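PDB 4Z6M: homoprotocatechuate 2,3-dioxygenase from Brevibacterium fuscum, which probably catalyses the iron(II)-dependent, oxygen-consuming extradiol ring cleavage of homoprotocatechuate. Local coordinates for residues A90-R103 and A115-F128. The protein carries 1 engineered substitution. Sequence-based numbering, arbitrary orientation.
Sequences AEAYYQELGCRTER and ALRVEDPLGFPYEF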
loop_
_atom_site.group_PDB
_atom_site.type_symbol
_atom_site.label_atom_id
_atom_site.label_comp_id
_atom_site.label_asym_id
_atom_site.label_seq_id
_atom_site.Cartn_x
_atom_site.Cartn_y
_atom_site.Cartn_z
ATOM N N ALA A 90 -28.894 10.850 29.690
ATOM C CA ALA A 90 -29.267 11.464 28.412
ATOM C C ALA A 90 -30.730 11.933 28.414
ATOM O O ALA A 90 -31.059 13.028 27.942
ATOM C CB ALA A 90 -29.016 10.506 27.254
ATOM N N GLU A 91 -31.608 11.124 28.994
ATOM C CA GLU A 91 -33.019 11.491 29.060
ATOM C C GLU A 91 -33.211 12.763 29.893
ATOM O O GLU A 91 -33.891 13.684 29.471
ATOM C CB GLU A 91 -33.831 10.337 29.637
ATOM C CG GLU A 91 -35.327 10.536 29.610
ATOM C CD GLU A 91 -36.070 9.263 29.981
ATOM O OE1 GLU A 91 -35.604 8.543 30.887
ATOM O OE2 GLU A 91 -37.114 8.989 29.378
ATOM N N ALA A 92 -32.590 12.815 31.071
ATOM C CA ALA A 92 -32.681 13.991 31.948
ATOM C C ALA A 92 -32.089 15.238 31.293
ATOM O O ALA A 92 -32.623 16.334 31.427
ATOM C CB ALA A 92 -31.976 13.729 33.281
ATOM N N TYR A 93 -30.991 15.054 30.579
ATOM C CA TYR A 93 -30.298 16.163 29.927
ATOM C C TYR A 93 -31.177 16.784 28.839
ATOM O O TYR A 93 -31.391 18.004 28.814
ATOM C CB TYR A 93 -28.990 15.649 29.348
ATOM C CG TYR A 93 -28.025 16.699 28.857
ATOM C CD1 TYR A 93 -27.072 17.231 29.714
ATOM C CD2 TYR A 93 -27.988 17.081 27.517
ATOM C CE1 TYR A 93 -26.133 18.146 29.278
ATOM C CE2 TYR A 93 -27.068 18.026 27.078
ATOM C CZ TYR A 93 -26.134 18.537 27.954
ATOM O OH TYR A 93 -25.196 19.449 27.528
ATOM N N TYR A 94 -31.727 15.950 27.967
ATOM C CA TYR A 94 -32.550 16.451 26.883
ATOM C C TYR A 94 -33.920 16.957 27.351
ATOM O O TYR A 94 -34.458 17.887 26.762
ATOM C CB TYR A 94 -32.671 15.423 25.758
ATOM C CG TYR A 94 -31.423 15.424 24.877
ATOM C CD1 TYR A 94 -31.268 16.380 23.879
ATOM C CD2 TYR A 94 -30.369 14.535 25.102
ATOM C CE1 TYR A 94 -30.129 16.417 23.096
ATOM C CE2 TYR A 94 -29.232 14.568 24.327
ATOM C CZ TYR A 94 -29.119 15.495 23.325
ATOM O OH TYR A 94 -27.976 15.489 22.566
ATOM N N GLN A 95 -34.451 16.381 28.429
ATOM C CA GLN A 95 -35.670 16.921 29.026
ATOM C C GLN A 95 -35.416 18.317 29.587
ATOM O O GLN A 95 -36.241 19.214 29.415
ATOM C CB GLN A 95 -36.249 15.958 30.060
ATOM C CG GLN A 95 -36.919 14.787 29.356
ATOM C CD GLN A 95 -37.421 13.702 30.295
ATOM O OE1 GLN A 95 -36.989 13.592 31.453
ATOM N NE2 GLN A 95 -38.328 12.874 29.788
ATOM N N GLU A 96 -34.250 18.523 30.200
ATOM C CA GLU A 96 -33.906 19.858 30.675
ATOM C C GLU A 96 -33.744 20.870 29.541
ATOM O O GLU A 96 -34.115 22.037 29.698
ATOM C CB GLU A 96 -32.678 19.846 31.572
ATOM C CG GLU A 96 -32.455 21.210 32.217
ATOM C CD GLU A 96 -31.310 21.262 33.194
ATOM O OE1 GLU A 96 -30.882 20.193 33.694
ATOM O OE2 GLU A 96 -30.848 22.408 33.459
ATOM N N LEU A 97 -33.216 20.425 28.398
ATOM C CA LEU A 97 -33.175 21.259 27.186
ATOM C C LEU A 97 -34.526 21.518 26.517
ATOM O O LEU A 97 -34.603 22.286 25.560
ATOM C CB LEU A 97 -32.245 20.634 26.141
ATOM C CG LEU A 97 -30.752 20.603 26.479
ATOM C CD1 LEU A 97 -29.988 19.755 25.471
ATOM C CD2 LEU A 97 -30.193 22.019 26.560
ATOM N N GLY A 98 -35.579 20.862 26.989
ATOM C CA GLY A 98 -36.917 21.043 26.435
ATOM C C GLY A 98 -37.145 20.312 25.134
ATOM O O GLY A 98 -38.006 20.718 24.329
ATOM N N CYS A 99 -36.384 19.234 24.921
ATOM C CA CYS A 99 -36.472 18.495 23.682
ATOM C C CYS A 99 -37.417 17.332 23.861
ATOM O O CYS A 99 -37.534 16.747 24.955
ATOM C CB CYS A 99 -35.107 17.961 23.279
ATOM S SG CYS A 99 -33.930 19.239 22.808
ATOM N N ARG A 100 -38.079 16.982 22.778
ATOM C CA ARG A 100 -38.834 15.751 22.754
ATOM C C ARG A 100 -37.931 14.526 22.879
ATOM O O ARG A 100 -36.916 14.461 22.207
ATOM C CB ARG A 100 -39.619 15.657 21.482
ATOM C CG ARG A 100 -40.476 14.420 21.456
ATOM C CD ARG A 100 -41.215 14.402 20.156
ATOM N NE ARG A 100 -42.109 13.260 20.041
ATOM C CZ ARG A 100 -42.739 12.959 18.917
ATOM N NH1 ARG A 100 -42.553 13.709 17.828
ATOM N NH2 ARG A 100 -43.551 11.913 18.882
ATOM N N THR A 101 -38.352 13.589 23.738
ATOM C CA THR A 101 -37.632 12.368 23.983
ATOM C C THR A 101 -38.588 11.192 23.876
ATOM O O THR A 101 -39.787 11.312 24.135
ATOM C CB THR A 101 -36.948 12.375 25.360
ATOM O OG1 THR A 101 -37.921 12.410 26.406
ATOM C CG2 THR A 101 -36.040 13.588 25.505
ATOM N N GLU A 102 -38.029 10.041 23.513
ATOM C CA GLU A 102 -38.767 8.795 23.520
ATOM C C GLU A 102 -37.822 7.682 23.968
ATOM O O GLU A 102 -36.747 7.520 23.393
ATOM C CB GLU A 102 -39.326 8.473 22.129
ATOM C CG GLU A 102 -40.131 7.182 22.144
ATOM C CD GLU A 102 -40.838 6.853 20.843
ATOM O OE1 GLU A 102 -40.772 7.677 19.890
ATOM O OE2 GLU A 102 -41.454 5.752 20.790
ATOM N N ARG A 103 -38.248 6.945 24.992
ATOM C CA ARG A 103 -37.416 5.909 25.611
ATOM C C ARG A 103 -38.067 4.542 25.376
ATOM O O ARG A 103 -39.255 4.357 25.690
ATOM C CB ARG A 103 -37.330 6.189 27.114
ATOM C CG ARG A 103 -36.557 5.173 27.930
ATOM C CD ARG A 103 -35.098 5.508 27.907
ATOM N NE ARG A 103 -34.273 4.715 28.816
ATOM C CZ ARG A 103 -33.798 5.096 30.002
ATOM N NH1 ARG A 103 -34.087 6.276 30.533
ATOM N NH2 ARG A 103 -33.008 4.274 30.675
ATOM N N ALA A 115 -32.943 2.243 24.920
ATOM C CA ALA A 115 -32.490 3.307 24.024
ATOM C C ALA A 115 -33.356 4.542 24.177
ATOM O O ALA A 115 -34.565 4.438 24.357
ATOM C CB ALA A 115 -32.495 2.848 22.578
ATOM N N LEU A 116 -32.713 5.703 24.081
ATOM C CA LEU A 116 -33.399 6.995 24.065
ATOM C C LEU A 116 -33.203 7.630 22.702
ATOM O O LEU A 116 -32.057 7.832 22.282
ATOM C CB LEU A 116 -32.802 7.900 25.130
ATOM C CG LEU A 116 -33.402 9.307 25.186
ATOM C CD1 LEU A 116 -34.738 9.247 25.908
ATOM C CD2 LEU A 116 -32.443 10.268 25.844
ATOM N N ARG A 117 -34.298 7.995 22.046
ATOM C CA ARG A 117 -34.220 8.872 20.895
ATOM C C ARG A 117 -34.751 10.236 21.250
ATOM O O ARG A 117 -35.679 10.367 22.072
ATOM C CB ARG A 117 -34.960 8.283 19.700
ATOM C CG ARG A 117 -34.190 7.111 19.110
ATOM C CD ARG A 117 -34.766 6.582 17.815
ATOM N NE ARG A 117 -33.950 5.465 17.350
ATOM C CZ ARG A 117 -34.058 4.877 16.160
ATOM N NH1 ARG A 117 -34.977 5.262 15.285
ATOM N NH2 ARG A 117 -33.227 3.884 15.841
ATOM N N VAL A 118 -34.132 11.251 20.644
ATOM C CA VAL A 118 -34.473 12.638 20.930
ATOM C C VAL A 118 -34.529 13.420 19.637
ATOM O O VAL A 118 -33.820 13.097 18.690
ATOM C CB VAL A 118 -33.498 13.287 21.915
ATOM C CG1 VAL A 118 -33.344 12.446 23.159
ATOM C CG2 VAL A 118 -32.143 13.515 21.293
ATOM N N GLU A 119 -35.403 14.425 19.590
ATOM C CA GLU A 119 -35.302 15.492 18.600
ATOM C C GLU A 119 -34.457 16.599 19.199
ATOM O O GLU A 119 -34.915 17.338 20.078
ATOM C CB GLU A 119 -36.692 16.029 18.232
ATOM C CG GLU A 119 -37.534 15.029 17.483
ATOM C CD GLU A 119 -38.991 15.450 17.295
ATOM O OE1 GLU A 119 -39.318 16.650 17.496
ATOM O OE2 GLU A 119 -39.810 14.556 16.949
ATOM N N ASP A 120 -33.201 16.682 18.769
ATOM C CA ASP A 120 -32.236 17.498 19.501
ATOM C C ASP A 120 -32.431 18.976 19.138
ATOM O O ASP A 120 -33.268 19.306 18.271
ATOM C CB ASP A 120 -30.807 16.973 19.329
ATOM C CG ASP A 120 -30.042 17.584 18.167
ATOM O OD1 ASP A 120 -30.599 18.176 17.211
ATOM O OD2 ASP A 120 -28.798 17.420 18.223
ATOM N N PRO A 121 -31.714 19.879 19.824
ATOM C CA PRO A 121 -31.939 21.321 19.587
ATOM C C PRO A 121 -31.678 21.823 18.158
ATOM O O PRO A 121 -32.132 22.923 17.786
ATOM C CB PRO A 121 -30.969 21.980 20.559
ATOM C CG PRO A 121 -30.770 20.987 21.640
ATOM C CD PRO A 121 -30.815 19.656 20.968
ATOM N N LEU A 122 -30.935 21.049 17.377
ATOM C CA LEU A 122 -30.694 21.356 15.971
ATOM C C LEU A 122 -31.626 20.626 15.028
ATOM O O LEU A 122 -31.470 20.703 13.806
ATOM C CB LEU A 122 -29.233 21.052 15.587
ATOM C CG LEU A 122 -28.155 21.708 16.458
ATOM C CD1 LEU A 122 -26.762 21.300 15.980
ATOM C CD2 LEU A 122 -28.316 23.226 16.492
ATOM N N GLY A 123 -32.572 19.875 15.585
ATOM C CA GLY A 123 -33.567 19.169 14.774
ATOM C C GLY A 123 -33.187 17.761 14.358
ATOM O O GLY A 123 -33.865 17.167 13.518
ATOM N N PHE A 124 -32.103 17.226 14.927
ATOM C CA PHE A 124 -31.594 15.930 14.502
ATOM C C PHE A 124 -32.095 14.824 15.416
ATOM O O PHE A 124 -32.194 15.002 16.626
ATOM C CB PHE A 124 -30.065 15.915 14.458
ATOM C CG PHE A 124 -29.506 16.663 13.307
ATOM C CD1 PHE A 124 -29.283 18.021 13.413
ATOM C CD2 PHE A 124 -29.215 16.032 12.112
ATOM C CE1 PHE A 124 -28.778 18.732 12.344
ATOM C CE2 PHE A 124 -28.720 16.740 11.039
ATOM C CZ PHE A 124 -28.484 18.094 11.166
ATOM N N PRO A 125 -32.373 13.649 14.828
ATOM C CA PRO A 125 -32.826 12.491 15.591
ATOM C C PRO A 125 -31.601 11.755 16.125
ATOM O O PRO A 125 -31.019 10.910 15.428
ATOM C CB PRO A 125 -33.599 11.673 14.559
ATOM C CG PRO A 125 -32.963 12.006 13.262
ATOM C CD PRO A 125 -32.481 13.433 13.373
ATOM N N TYR A 126 -31.225 12.067 17.350
ATOM C CA TYR A 126 -30.129 11.375 18.027
ATOM C C TYR A 126 -30.664 10.183 18.807
ATOM O O TYR A 126 -31.735 10.272 19.411
ATOM C CB TYR A 126 -29.411 12.315 18.989
ATOM C CG TYR A 126 -28.325 13.220 18.428
ATOM C CD1 TYR A 126 -28.108 13.399 17.063
ATOM C CD2 TYR A 126 -27.461 13.846 19.305
ATOM C CE1 TYR A 126 -27.047 14.191 16.605
ATOM C CE2 TYR A 126 -26.413 14.642 18.857
ATOM C CZ TYR A 126 -26.214 14.818 17.506
ATOM O OH TYR A 126 -25.149 15.570 17.069
ATOM N N GLU A 127 -29.901 9.077 18.825
ATOM C CA GLU A 127 -30.156 7.985 19.760
ATOM C C GLU A 127 -28.959 7.808 20.699
ATOM O O GLU A 127 -27.817 7.924 20.270
ATOM C CB GLU A 127 -30.419 6.655 19.039
ATOM C CG GLU A 127 -30.737 5.511 20.008
ATOM C CD GLU A 127 -31.045 4.195 19.314
ATOM O OE1 GLU A 127 -32.213 4.007 18.851
ATOM O OE2 GLU A 127 -30.116 3.360 19.222
ATOM N N PHE A 128 -29.248 7.507 21.956
ATOM C CA PHE A 128 -28.262 7.097 22.940
ATOM C C PHE A 128 -28.663 5.741 23.483
ATOM O O PHE A 128 -29.823 5.518 23.867
ATOM C CB PHE A 128 -28.200 8.110 24.067
ATOM C CG PHE A 128 -27.843 9.484 23.596
ATOM C CD1 PHE A 128 -26.515 9.837 23.432
ATOM C CD2 PHE A 128 -28.831 10.381 23.208
ATOM C CE1 PHE A 128 -26.168 11.080 22.938
ATOM C CE2 PHE A 128 -28.493 11.630 22.719
ATOM C CZ PHE A 128 -27.161 11.980 22.590
HETATM O O HOH W 1 -37.391 18.667 20.458
#
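Tyr94 lays one ring face over Val118, whose CG2 sits 3.9 Å from the centroid of the Tyr94 ring and nearly along its normal, a CH-pi contact. Val118 CG1 reaches back under the root of the same ring and meets Thr101 CG2 as well. Tyr93 CD2 lies over the rim of the opposite face, and Pro121 CD lies at the ring's edge. With CG anti to the carbonyl carbon (chi1 -79°), the ring of Tyr94 is carried down from the helix toward Phe128, where Tyr94 CE2 and Phe128 CE2 approach to 3.4 Å with the ring planes 33° apart. The hydroxyl of Tyr94 hydrogen-bonds to that of Tyr169 in helix 163-172; the Tyr169 hydroxyl is also hydrogen-bonded to Asp120 OD2. One helical turn before Tyr94, Ala90 CB meets Leu116 CD2 at 3.7 Å, while Leu116 CD1 leans on Thr101 CB. Helix 84-96 packs on one face of a mixed sheet, its 90-96 segment running nearly parallel to strand 115-119, in the beta-alpha-beta-beta-beta arrangement of the glyoxalase/dioxygenase superfamily. A Schellman motif at Gly98 leads the chain out of the helix and into strand 101-104, the sheet's outermost strand within this chain. It pairs antiparallel with strand 115-119: Glu102 N gives to Arg117 O, Arg117 N to Glu102 O, both at 2.8 Å, and Glu119 N to Arg100 O. One water bridges Arg100 N and Glu119 O. Cys99 SG rests 3.6 Å from Pro121 CD, at the type I turn Asp120 to Gly123. There Asp120 OD1 accepts Leu122 N, an Asx turn, and Phe124 N from opposite faces of its carboxylate. At the sheet margin the extended Arg100 forms a salt bridge through NH1 to Glu119 OE2 (3.0 Å, a weak hydrogen bond), guanidinium and carboxylate planes 74° apart; Arg100 also pairs with Asp315, and Glu119 OE2 with Leu314 N.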